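Local coordinates for protein cystatin-2 (Ornithodoros moubata, PDB 3L0R) that inhibits cysteine proteinases with broad specificity for mammalian cathepsins, covering the endopeptidases cathepsins L and S and the exopeptidases cathepsins B, C and H, at residues A21-S26 and N99-T104; V44-Q47 and G51-Y54; S27-R32 and C65-V70; T37-K42 and K80-K85; G5-Q10 and N53-I58. All coordinates share one frame; numbering follows the deposited sequence.

Contact 1 of 5, residues A21-S26 and N99-T104; sequences AHFATS and NQKSVT
Phe23 extends its phenyl ring from helix 21-25 against Lys101 and Val103 of strand 100-104. Its CG is anti to the backbone N (chi1 164°), which carries the ring outward to the strand. The packing is tightest at the ring end, where CZ lies 3.8 Å from CB of Lys101 and 3.7 Å from Lys101 O, resting on both the root of the lysine and its backbone. Beside it CG2 of Val103 fills in, 3.9 Å from CE2 of Phe23, oblique to the ring, and 4.1 Å from CA of Ala24. The solvent side is looser: Lys101 is exposed, and its bent chain sets CD over one ring face before the end runs off toward solvent. An alanine in place of Phe23 would probably open a gap between helix and strand and take the aromatic surface away from Lys101 CB and Val103 CG2. In this cystatin fold the helix lies across the antiparallel sheet, and the axis of residues 21-25 makes 62° with that of strand 100-104. Ala24 also touches Ala90 and Ile92 of strand 86-95, while Ala21 and Thr25 pack on strands 34-48 and 52-66.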
# COMPACT_ATOMS: atom_id res chain seq x y z
N ALA A 21 2.45 -1.52 1.83
CA ALA A 21 1.60 -1.58 0.65
C ALA A 21 0.27 -2.24 1.00
O ALA A 21 -0.80 -1.74 0.61
CB ALA A 21 2.28 -2.30 -0.49
N HIS A 22 0.32 -3.32 1.75
CA HIS A 22 -0.88 -3.97 2.21
C HIS A 22 -1.68 -3.08 3.14
O HIS A 22 -2.91 -3.03 3.05
CB HIS A 22 -0.53 -5.28 2.92
CG HIS A 22 -0.29 -6.42 1.98
ND1 HIS A 22 -1.30 -7.01 1.25
CD2 HIS A 22 0.84 -7.09 1.66
CE1 HIS A 22 -0.80 -7.99 0.52
NE2 HIS A 22 0.50 -8.06 0.75
N PHE A 23 -0.99 -2.39 4.04
CA PHE A 23 -1.64 -1.47 4.96
C PHE A 23 -2.44 -0.43 4.18
O PHE A 23 -3.58 -0.16 4.49
CB PHE A 23 -0.62 -0.77 5.89
CG PHE A 23 -1.18 0.45 6.56
CD1 PHE A 23 -2.04 0.33 7.67
CD2 PHE A 23 -0.88 1.73 6.08
CE1 PHE A 23 -2.58 1.45 8.27
CE2 PHE A 23 -1.43 2.86 6.67
CZ PHE A 23 -2.27 2.73 7.78
N ALA A 24 -1.82 0.14 3.16
CA ALA A 24 -2.43 1.22 2.40
C ALA A 24 -3.59 0.70 1.54
O ALA A 24 -4.61 1.38 1.37
CB ALA A 24 -1.39 1.92 1.54
N THR A 25 -3.42 -0.50 0.99
CA THR A 25 -4.40 -1.07 0.07
C THR A 25 -5.63 -1.60 0.81
O THR A 25 -6.78 -1.38 0.38
CB THR A 25 -3.74 -2.17 -0.79
OG1 THR A 25 -2.73 -1.56 -1.60
CG2 THR A 25 -4.74 -2.87 -1.69
N SER A 26 -5.40 -2.29 1.92
CA SER A 26 -6.46 -2.88 2.73
C SER A 26 -7.40 -1.78 3.24
O SER A 26 -8.52 -2.02 3.70
CB SER A 26 -5.82 -3.60 3.92
OG SER A 26 -5.35 -2.71 4.94
N ASN A 99 3.40 5.89 16.91
CA ASN A 99 2.84 4.67 16.36
C ASN A 99 1.69 4.98 15.42
O ASN A 99 0.66 4.32 15.46
CB ASN A 99 2.33 3.76 17.48
CG ASN A 99 3.44 3.16 18.30
OD1 ASN A 99 3.79 3.68 19.36
ND2 ASN A 99 4.00 2.05 17.82
N GLN A 100 1.86 6.02 14.60
CA GLN A 100 0.80 6.43 13.68
C GLN A 100 1.22 6.38 12.24
O GLN A 100 2.29 6.88 11.87
CB GLN A 100 0.26 7.80 14.04
CG GLN A 100 -0.99 7.69 14.84
CD GLN A 100 -1.56 9.03 15.21
OE1 GLN A 100 -2.16 9.70 14.37
NE2 GLN A 100 -1.37 9.43 16.48
N LYS A 101 0.37 5.74 11.44
CA LYS A 101 0.49 5.66 9.99
C LYS A 101 -0.83 6.15 9.42
O LYS A 101 -1.91 5.76 9.88
CB LYS A 101 0.72 4.21 9.54
CG LYS A 101 2.06 3.64 9.90
CD LYS A 101 2.31 2.32 9.16
CE LYS A 101 2.05 1.06 10.01
NZ LYS A 101 3.28 0.51 10.72
N SER A 102 -0.75 7.04 8.44
CA SER A 102 -1.93 7.46 7.72
C SER A 102 -1.66 7.43 6.22
O SER A 102 -0.52 7.53 5.77
CB SER A 102 -2.40 8.84 8.18
OG SER A 102 -1.32 9.61 8.65
N VAL A 103 -2.72 7.25 5.45
CA VAL A 103 -2.56 7.22 4.01
C VAL A 103 -2.78 8.65 3.54
O VAL A 103 -3.91 9.17 3.58
CB VAL A 103 -3.55 6.26 3.35
CG1 VAL A 103 -3.34 6.23 1.84
CG2 VAL A 103 -3.37 4.86 3.95
N THR A 104 -1.68 9.30 3.16
CA THR A 104 -1.76 10.68 2.67
C THR A 104 -2.56 10.76 1.36
O THR A 104 -3.39 11.64 1.20
CB THR A 104 -0.37 11.28 2.47
OG1 THR A 104 0.34 11.17 3.70
CG2 THR A 104 -0.47 12.75 2.09

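Contact 2 of 5, residues V44-Q47 and G51-Y54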
# COMPACT_ATOMS: atom_id res chain seq x y z
N VAL A 44 9.75 2.26 -4.81
CA VAL A 44 9.66 2.85 -3.46
C VAL A 44 10.59 4.08 -3.29
O VAL A 44 11.75 4.05 -3.68
CB VAL A 44 9.97 1.81 -2.33
CG1 VAL A 44 9.92 2.47 -0.94
CG2 VAL A 44 8.99 0.66 -2.39
N GLU A 45 10.05 5.14 -2.71
CA GLU A 45 10.79 6.35 -2.41
C GLU A 45 10.41 6.81 -1.02
O GLU A 45 9.23 6.78 -0.65
CB GLU A 45 10.49 7.46 -3.42
CG GLU A 45 11.02 7.19 -4.81
CD GLU A 45 10.27 7.99 -5.86
OE1 GLU A 45 9.15 7.54 -6.26
OE2 GLU A 45 10.82 9.05 -6.29
N THR A 46 11.42 7.22 -0.26
CA THR A 46 11.20 7.69 1.11
C THR A 46 11.64 9.12 1.26
O THR A 46 12.53 9.58 0.54
CB THR A 46 11.91 6.78 2.14
OG1 THR A 46 13.32 6.69 1.84
CG2 THR A 46 11.29 5.40 2.11
N GLN A 47 11.01 9.83 2.18
CA GLN A 47 11.30 11.22 2.41
C GLN A 47 11.27 11.44 3.91
O GLN A 47 10.30 11.06 4.57
CB GLN A 47 10.25 12.11 1.73
CG GLN A 47 10.49 13.62 1.88
CD GLN A 47 9.36 14.44 1.28
OE1 GLN A 47 8.20 14.25 1.62
NE2 GLN A 47 9.71 15.36 0.39
N GLY A 51 8.97 12.65 10.89
CA GLY A 51 8.54 11.29 10.60
C GLY A 51 9.07 10.93 9.21
O GLY A 51 10.02 11.55 8.71
N MET A 52 8.45 9.93 8.58
CA MET A 52 8.84 9.42 7.27
C MET A 52 7.65 9.33 6.31
O MET A 52 6.57 8.86 6.69
CB MET A 52 9.44 8.02 7.40
CG MET A 52 10.83 7.97 8.02
SD MET A 52 12.10 8.61 6.90
CE MET A 52 11.64 7.74 5.43
N ASN A 53 7.87 9.78 5.08
CA ASN A 53 6.94 9.52 3.99
C ASN A 53 7.41 8.34 3.17
O ASN A 53 8.60 8.25 2.83
CB ASN A 53 6.81 10.74 3.09
CG ASN A 53 5.95 11.80 3.68
OD1 ASN A 53 4.94 11.52 4.33
ND2 ASN A 53 6.36 13.05 3.48
N TYR A 54 6.48 7.44 2.86
CA TYR A 54 6.76 6.29 1.97
C TYR A 54 5.88 6.45 0.77
O TYR A 54 4.65 6.55 0.90
CB TYR A 54 6.46 4.96 2.64
CG TYR A 54 7.34 4.71 3.85
CD1 TYR A 54 8.53 4.00 3.73
CD2 TYR A 54 6.99 5.22 5.12
CE1 TYR A 54 9.36 3.77 4.83
CE2 TYR A 54 7.80 5.01 6.21
CZ TYR A 54 8.98 4.29 6.06
OH TYR A 54 9.79 4.08 7.14
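Gln47 and Asn53 pair across the beta hairpin formed by strands 34-48 and 52-66, the hairpin whose loop bears the QXVXG sequence of cystatins, running here from Gln47 to Gly51. In relatives this loop enters the active-site cleft of the target proteinase, and it probably does so here. Gly51 closes the loop with backbone angles that would drive any CB into the carbonyl O of the residue before. Met52 follows with a chain bent at chi2 and chi3, which curls its methyl back over the neighbouring strand: CE comes to 3.4 Å from CB of Thr46. Asn53 forms the hydrogen-bonded antiparallel pair with Gln47. Its N donates to Gln47 O at 2.8 Å, nearly straight at 172°, and its O receives Gln47 N at 3.0 Å. The two side chains run alongside each other on the same face of the sheet, and ND2 of Asn53 donates to OE1 of Gln47 at 2.9 Å. This bond lies in the carbonyl plane of the glutamine although the two amide planes are turned 50° apart. NE2 of Gln47 is held in turn by Gly5 O, so both ends of its amide are engaged. A leucine in place of Gln47 would probably leave Asn53 ND2 without its acceptor and Gly5 O without that donor, setting the asparagine amide free to turn. Tyr54 comes next, in the non-hydrogen-bonded pair with Thr46; on the face turned to helix 15-25, its ring atom CD1 meets CG2 of Thr46 at 3.5 Å.

Contact 3 of 5, residues S27-R32 and C65-V70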
# COMPACT_ATOMS: atom_id res chain seq x y z
N SER A 27 -6.92 -0.56 3.11
CA SER A 27 -7.52 0.55 3.76
C SER A 27 -8.46 1.28 2.78
O SER A 27 -9.20 2.19 3.16
CB SER A 27 -6.35 1.43 4.20
OG SER A 27 -6.81 2.59 4.79
N GLN A 28 -8.43 0.85 1.51
CA GLN A 28 -9.21 1.45 0.43
C GLN A 28 -10.51 0.68 0.24
O GLN A 28 -10.55 -0.28 -0.54
CB GLN A 28 -8.40 1.45 -0.87
CG GLN A 28 -7.06 2.18 -0.76
CD GLN A 28 -7.22 3.56 -0.15
OE1 GLN A 28 -8.03 4.36 -0.62
NE2 GLN A 28 -6.46 3.84 0.91
N THR A 29 -11.56 1.08 0.96
CA THR A 29 -12.75 0.24 1.09
C THR A 29 -14.04 0.86 0.52
O THR A 29 -15.07 0.19 0.44
CB THR A 29 -13.00 -0.15 2.57
OG1 THR A 29 -13.19 1.03 3.36
CG2 THR A 29 -11.83 -0.97 3.12
N GLU A 30 -13.95 2.12 0.12
CA GLU A 30 -15.08 2.87 -0.42
C GLU A 30 -15.54 2.28 -1.76
O GLU A 30 -14.73 2.05 -2.65
CB GLU A 30 -14.67 4.34 -0.54
CG GLU A 30 -15.78 5.32 -0.97
CD GLU A 30 -15.25 6.74 -1.24
OE1 GLU A 30 -14.08 7.04 -0.87
OE2 GLU A 30 -16.02 7.57 -1.82
N GLY A 31 -16.85 2.01 -1.88
CA GLY A 31 -17.48 1.61 -3.13
C GLY A 31 -17.04 0.28 -3.73
O GLY A 31 -17.05 0.12 -4.96
N ARG A 32 -16.66 -0.65 -2.85
CA ARG A 32 -16.21 -1.99 -3.25
C ARG A 32 -16.90 -3.05 -2.41
O ARG A 32 -17.18 -2.84 -1.23
CB ARG A 32 -14.73 -2.19 -2.94
CG ARG A 32 -13.81 -1.29 -3.58
CD ARG A 32 -12.68 -1.03 -2.65
NE ARG A 32 -11.54 -0.54 -3.41
CZ ARG A 32 -11.33 0.72 -3.77
NH1 ARG A 32 -12.18 1.69 -3.45
NH2 ARG A 32 -10.25 1.01 -4.48
N CYS A 65 -11.37 -11.61 -0.43
CA CYS A 65 -11.97 -11.21 0.84
C CYS A 65 -13.05 -10.16 0.71
O CYS A 65 -12.80 -9.05 0.26
CB CYS A 65 -10.92 -10.70 1.81
SG CYS A 65 -9.76 -11.94 2.36
N LYS A 66 -14.26 -10.52 1.14
CA LYS A 66 -15.37 -9.60 1.11
C LYS A 66 -15.35 -8.68 2.33
O LYS A 66 -15.28 -9.12 3.49
CB LYS A 66 -16.68 -10.36 0.99
CG LYS A 66 -17.78 -9.54 0.38
CD LYS A 66 -19.11 -10.19 0.60
CE LYS A 66 -20.23 -9.17 0.53
NZ LYS A 66 -20.80 -9.16 -0.83
N ILE A 67 -15.40 -7.38 2.05
CA ILE A 67 -15.35 -6.35 3.06
C ILE A 67 -16.55 -6.49 4.02
O ILE A 67 -17.69 -6.71 3.58
CB ILE A 67 -15.33 -4.96 2.39
CG1 ILE A 67 -14.04 -4.77 1.59
CG2 ILE A 67 -15.56 -3.82 3.43
CD1 ILE A 67 -14.02 -3.57 0.68
N GLY A 68 -16.27 -6.39 5.32
CA GLY A 68 -17.31 -6.48 6.34
C GLY A 68 -17.69 -7.91 6.68
O GLY A 68 -18.44 -8.15 7.62
N GLU A 69 -17.17 -8.86 5.90
CA GLU A 69 -17.39 -10.28 6.11
C GLU A 69 -16.19 -10.91 6.83
O GLU A 69 -16.34 -11.79 7.66
CB GLU A 69 -17.66 -10.97 4.77
CG GLU A 69 -18.49 -12.24 4.87
CD GLU A 69 -19.32 -12.49 3.62
OE1 GLU A 69 -20.33 -11.78 3.44
OE2 GLU A 69 -18.98 -13.41 2.85
N VAL A 70 -14.99 -10.43 6.50
CA VAL A 70 -13.75 -10.90 7.14
C VAL A 70 -12.83 -9.73 7.44
O VAL A 70 -12.98 -8.64 6.87
CB VAL A 70 -12.96 -11.97 6.29
CG1 VAL A 70 -13.74 -13.28 6.17
CG2 VAL A 70 -12.57 -11.41 4.92
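Ile67 reaches Thr29 and Arg32 because its CG1 stands anti to the carbonyl carbon (chi1 -65°) and the chain then runs on extended (chi2 169°), placing CD1 at the far end. At Thr29 the first torsion sets CG2 beside the backbone N and within reach of the same methyl. CD1 of Ile67 therefore enters the contact alone, lying 4.0 Å from CB of Thr29 and 3.9 Å from CB of Arg32. Carbonyl oxygens also border it, with Arg32 O at 3.8 Å from CD1. The contact is thus one apolar methyl set against a bend of backbone. That bend is a type II beta turn from Thr29 to Arg32, with Gly31 at its third position and at positive phi, in the loop that leads from helix 15-25 of the cystatin fold to strand 34-48. The facing segment is the end of strand 52-66 and the turn beyond it, where Lys66 O accepts from both Glu69 N and Val70 N. Arg32 bends at chi2 and carries its guanidinium back beside the turn: NH1 donates to Glu30 O at 2.7 Å, the acceptor lying near the guanidinium plane. One face of the guanidinium lies over the carbonyl carbon of Gln28, off centre, and NE forms a salt bridge with Asp36. Close by, Cys65 is anchored through its disulfide to Cys77, and Lys66 forms a salt bridge with Glu33. The side chain of Tyr35 on strand 34-48 touches both Thr29 and Ile67.

Contact 4 of 5, residues T37-K42 and K80-K85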
# COMPACT_ATOMS: atom_id res chain seq x y z
N THR A 37 -6.05 -6.07 -3.06
CA THR A 37 -4.80 -6.51 -2.44
C THR A 37 -3.60 -6.18 -3.33
O THR A 37 -3.74 -5.77 -4.48
CB THR A 37 -4.85 -8.03 -2.07
OG1 THR A 37 -3.70 -8.36 -1.29
CG2 THR A 37 -4.92 -8.91 -3.33
N VAL A 38 -2.42 -6.39 -2.77
CA VAL A 38 -1.18 -6.13 -3.47
C VAL A 38 -0.72 -7.35 -4.27
O VAL A 38 -0.67 -8.46 -3.75
CB VAL A 38 -0.08 -5.69 -2.49
CG1 VAL A 38 1.22 -5.41 -3.24
CG2 VAL A 38 -0.52 -4.46 -1.75
N VAL A 39 -0.38 -7.12 -5.54
CA VAL A 39 0.21 -8.11 -6.39
C VAL A 39 1.71 -7.87 -6.40
O VAL A 39 2.50 -8.81 -6.25
CB VAL A 39 -0.36 -8.02 -7.83
CG1 VAL A 39 0.35 -8.98 -8.79
CG2 VAL A 39 -1.84 -8.31 -7.82
N THR A 40 2.12 -6.62 -6.57
CA THR A 40 3.55 -6.31 -6.65
C THR A 40 3.89 -4.89 -6.19
O THR A 40 3.06 -4.00 -6.29
CB THR A 40 4.16 -6.67 -8.06
OG1 THR A 40 5.29 -5.87 -8.34
CG2 THR A 40 3.16 -6.45 -9.16
N VAL A 41 5.08 -4.73 -5.63
CA VAL A 41 5.65 -3.44 -5.27
C VAL A 41 6.70 -3.11 -6.32
O VAL A 41 7.76 -3.73 -6.35
CB VAL A 41 6.30 -3.44 -3.84
CG1 VAL A 41 6.82 -2.03 -3.42
CG2 VAL A 41 5.32 -3.96 -2.79
N LYS A 42 6.40 -2.14 -7.18
CA LYS A 42 7.25 -1.82 -8.32
C LYS A 42 8.36 -0.84 -7.97
O LYS A 42 9.50 -0.97 -8.43
CB LYS A 42 6.41 -1.27 -9.48
CG LYS A 42 5.60 -2.32 -10.19
CD LYS A 42 4.30 -1.74 -10.73
CE LYS A 42 4.50 -0.86 -11.97
NZ LYS A 42 3.49 -1.14 -13.05
N LYS A 80 -8.20 -12.50 -6.59
CA LYS A 80 -9.08 -13.42 -7.34
C LYS A 80 -8.34 -13.96 -8.58
O LYS A 80 -8.43 -15.15 -8.93
CB LYS A 80 -10.35 -12.73 -7.80
CG LYS A 80 -11.27 -12.25 -6.70
CD LYS A 80 -12.28 -11.24 -7.25
CE LYS A 80 -13.30 -10.83 -6.20
NZ LYS A 80 -14.48 -11.74 -6.17
N ASP A 81 -7.58 -13.06 -9.21
CA ASP A 81 -6.95 -13.28 -10.51
C ASP A 81 -5.86 -12.21 -10.67
O ASP A 81 -6.16 -11.05 -10.96
CB ASP A 81 -8.00 -13.17 -11.64
CG ASP A 81 -7.41 -13.31 -13.02
OD1 ASP A 81 -6.17 -13.33 -13.17
OD2 ASP A 81 -8.20 -13.41 -13.97
N ALA A 82 -4.61 -12.63 -10.45
CA ALA A 82 -3.48 -11.68 -10.30
C ALA A 82 -3.04 -11.07 -11.64
O ALA A 82 -2.31 -10.07 -11.66
CB ALA A 82 -2.30 -12.35 -9.57
N GLN A 83 -3.48 -11.68 -12.74
CA GLN A 83 -3.30 -11.11 -14.08
C GLN A 83 -4.07 -9.79 -14.31
O GLN A 83 -3.65 -8.99 -15.15
CB GLN A 83 -3.66 -12.13 -15.16
CG GLN A 83 -2.56 -13.15 -15.46
CD GLN A 83 -3.10 -14.38 -16.21
OE1 GLN A 83 -4.15 -14.93 -15.83
NE2 GLN A 83 -2.39 -14.82 -17.25
N GLN A 84 -5.17 -9.56 -13.57
CA GLN A 84 -5.93 -8.28 -13.64
C GLN A 84 -5.32 -7.22 -12.72
O GLN A 84 -5.68 -7.11 -11.56
CB GLN A 84 -7.43 -8.47 -13.32
CG GLN A 84 -8.13 -9.66 -13.98
CD GLN A 84 -8.16 -9.61 -15.52
OE1 GLN A 84 -7.53 -8.75 -16.15
NE2 GLN A 84 -8.90 -10.55 -16.12
N LYS A 85 -4.39 -6.44 -13.24
CA LYS A 85 -3.59 -5.54 -12.41
C LYS A 85 -3.96 -4.07 -12.60
O LYS A 85 -4.32 -3.65 -13.71
CB LYS A 85 -2.09 -5.76 -12.69
CG LYS A 85 -1.61 -7.20 -12.44
CD LYS A 85 -0.09 -7.32 -12.44
CE LYS A 85 0.44 -8.11 -13.63
NZ LYS A 85 0.40 -9.61 -13.40
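Val39 packs its CG1 against Ala82 and Lys85, joining a corner of strand 34-48 to the loop that precedes strand 86-95. The corner is a classic beta bulge, in which Val39 and Thr40 both face Glu59 of strand 52-66, and at this corner the CB of Val39 points toward the loop. The loop is folded as a type I beta turn from Asp81 to Gln84, closed by Gln84 N bonding to Asp81 O at 3.2 Å. OD1 of Asp81 adds a weak bond from Gln83 N, and the Ser61 hydroxyl of strand 52-66 lies within hydrogen-bonding range of the carbonyl oxygens of both Asp81 and Gln84, its one proton serving only one at a time. On this support the Ala82 CB is brought to 4.4 Å from Val39 CG1, a light apolar touch at the surface. The other half of the contact is the Lys85 chain, which crosses the valine at about a right angle. From CB, set toward strand 34-48, the chain continues to CG, which passes 3.1 Å from Ala82 O. CD is the atom that meets the other segment, 4.0 Å from Val39 CG1. Bends at chi3 and chi4 then turn CE away from the valine and swing the end of the chain back over its own turn. The lysine thus curls round the Ala82 carbonyl, giving the CD methylene to Val39 and its ammonium end to the loop. At the tip, NZ bonds to Ala82 O at 3.3 Å, approaching from above the carbonyl plane, 36° out of it and away from a lone pair.

Contact 5 of 5, residues G5-Q10 and N53-I58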
# COMPACT_ATOMS: atom_id res chain seq x y z
N GLY A 5 16.05 17.03 2.08
CA GLY A 5 14.58 17.04 2.04
C GLY A 5 13.94 16.22 0.93
O GLY A 5 12.73 16.01 0.95
N GLY A 6 14.73 15.76 -0.05
CA GLY A 6 14.19 15.11 -1.24
C GLY A 6 13.71 13.68 -1.05
O GLY A 6 13.71 13.15 0.06
N TRP A 7 13.27 13.06 -2.14
CA TRP A 7 12.86 11.66 -2.13
C TRP A 7 14.06 10.76 -2.38
O TRP A 7 14.85 11.02 -3.28
CB TRP A 7 11.76 11.43 -3.18
CG TRP A 7 10.46 12.08 -2.80
CD1 TRP A 7 10.01 13.31 -3.20
CD2 TRP A 7 9.44 11.55 -1.93
NE1 TRP A 7 8.78 13.58 -2.64
CE2 TRP A 7 8.41 12.52 -1.86
CE3 TRP A 7 9.30 10.35 -1.21
CZ2 TRP A 7 7.24 12.33 -1.09
CZ3 TRP A 7 8.15 10.16 -0.45
CH2 TRP A 7 7.13 11.15 -0.39
N THR A 8 14.20 9.70 -1.59
CA THR A 8 15.29 8.74 -1.81
C THR A 8 14.75 7.41 -2.33
O THR A 8 13.93 6.77 -1.69
CB THR A 8 16.12 8.57 -0.54
OG1 THR A 8 16.67 9.85 -0.19
CG2 THR A 8 17.27 7.57 -0.74
N ARG A 9 15.20 7.01 -3.51
CA ARG A 9 14.73 5.76 -4.08
C ARG A 9 15.32 4.54 -3.35
O ARG A 9 16.52 4.49 -3.07
CB ARG A 9 14.97 5.68 -5.60
CG ARG A 9 14.20 4.53 -6.24
CD ARG A 9 14.02 4.69 -7.74
NE ARG A 9 12.91 5.57 -8.06
CZ ARG A 9 13.07 6.83 -8.45
NH1 ARG A 9 14.29 7.34 -8.57
NH2 ARG A 9 12.01 7.59 -8.72
N GLN A 10 14.44 3.59 -3.04
CA GLN A 10 14.78 2.39 -2.29
C GLN A 10 14.68 1.13 -3.16
O GLN A 10 14.07 1.14 -4.26
CB GLN A 10 13.83 2.24 -1.10
CG GLN A 10 13.77 3.46 -0.17
CD GLN A 10 15.10 3.75 0.50
OE1 GLN A 10 15.89 2.83 0.77
NE2 GLN A 10 15.36 5.02 0.79
N ASN A 53 7.87 9.78 5.08
CA ASN A 53 6.94 9.52 3.99
C ASN A 53 7.41 8.34 3.17
O ASN A 53 8.60 8.25 2.83
CB ASN A 53 6.81 10.74 3.09
CG ASN A 53 5.95 11.80 3.68
OD1 ASN A 53 4.94 11.52 4.33
ND2 ASN A 53 6.36 13.05 3.48
N TYR A 54 6.48 7.44 2.86
CA TYR A 54 6.76 6.29 1.97
C TYR A 54 5.88 6.45 0.77
O TYR A 54 4.65 6.55 0.90
CB TYR A 54 6.46 4.96 2.64
CG TYR A 54 7.34 4.71 3.85
CD1 TYR A 54 8.53 4.00 3.73
CD2 TYR A 54 6.99 5.22 5.12
CE1 TYR A 54 9.36 3.77 4.83
CE2 TYR A 54 7.80 5.01 6.21
CZ TYR A 54 8.98 4.29 6.06
OH TYR A 54 9.79 4.08 7.14
N LYS A 55 6.53 6.55 -0.39
CA LYS A 55 5.84 6.59 -1.68
C LYS A 55 6.00 5.24 -2.43
O LYS A 55 7.07 4.90 -2.94
CB LYS A 55 6.30 7.79 -2.50
CG LYS A 55 5.71 7.85 -3.91
CD LYS A 55 5.32 9.25 -4.29
CE LYS A 55 6.52 10.07 -4.67
NZ LYS A 55 6.16 11.50 -4.66
N LEU A 56 4.91 4.49 -2.49
CA LEU A 56 4.92 3.17 -3.09
C LEU A 56 4.11 3.12 -4.38
O LEU A 56 2.91 3.48 -4.39
CB LEU A 56 4.39 2.13 -2.10
CG LEU A 56 4.74 2.35 -0.62
CD1 LEU A 56 3.84 1.50 0.26
CD2 LEU A 56 6.23 2.08 -0.31
N THR A 57 4.78 2.73 -5.46
CA THR A 57 4.18 2.44 -6.72
C THR A 57 3.97 0.91 -6.73
O THR A 57 4.92 0.12 -6.65
CB THR A 57 5.07 2.92 -7.90
OG1 THR A 57 5.43 4.29 -7.69
CG2 THR A 57 4.36 2.81 -9.24
N ILE A 58 2.70 0.52 -6.77
CA ILE A 58 2.30 -0.86 -6.59
C ILE A 58 1.28 -1.28 -7.63
O ILE A 58 0.58 -0.44 -8.21
CB ILE A 58 1.70 -1.11 -5.19
CG1 ILE A 58 0.28 -0.54 -5.10
CG2 ILE A 58 2.64 -0.55 -4.07
CD1 ILE A 58 -0.19 -0.15 -3.70
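Trp7 lays one face of its indole over the end of Lys55. CE of Lys55 stands almost on the normal of the six-membered ring, 4.1 Å from its centroid and 8° off, a CH-pi contact. NZ continues over the five-membered ring in a cation-pi contact, 26° off the normal and 4.1 Å from that centroid. At the far end of the indole, CZ3 comes to 3.6 Å from CB of Lys55 and CH2 to 3.5 Å from CB of Asn53. Lys55 CG is anti to the backbone N (chi1 176°), and bends at chi2 and chi3 fold the chain over the ring, so the lysine touches it at both root and tip. Further out, Glu45 and Gln47 of strand 34-48 also touch Trp7, while Val89 and Val91 of strand 86-95 lie against the lysine. The backbone of Thr8 pairs with Thr46, and Arg9 forms salt bridges with Glu43 and Glu45, fixing the N-terminal strand alongside. Tyr54 and Leu56 point to the other face of the sheet, where Tyr54 packs on helix 15-25. The indole therefore reaches across strand 34-48 on the face turned from the helix, and pins the N-terminal segment beside the first hairpin, two of the elements that make up the proteinase-binding edge of cystatins.

Overall arrangement
Starting from the N terminus, contact 5 opens first, at residues 5-10, and closes at 53-58, joining the edge strand to strand 52-66. Contact 1 opens on helix 15-25 and closes the longest loop, reaching the last strand at 99-104; it crosses contact 5. Contacts 3 and 4 are both nested inside contact 1, cross each other, and each crosses contact 5. Contact 3 ties the loop after the helix to the end of strand 52-66; contact 4 ties strand 34-48 to the loop before strand 86-95. Innermost is contact 2, the hairpin, nested inside contacts 1, 3 and 4 and sharing Asn53 and Tyr54 with contact 5.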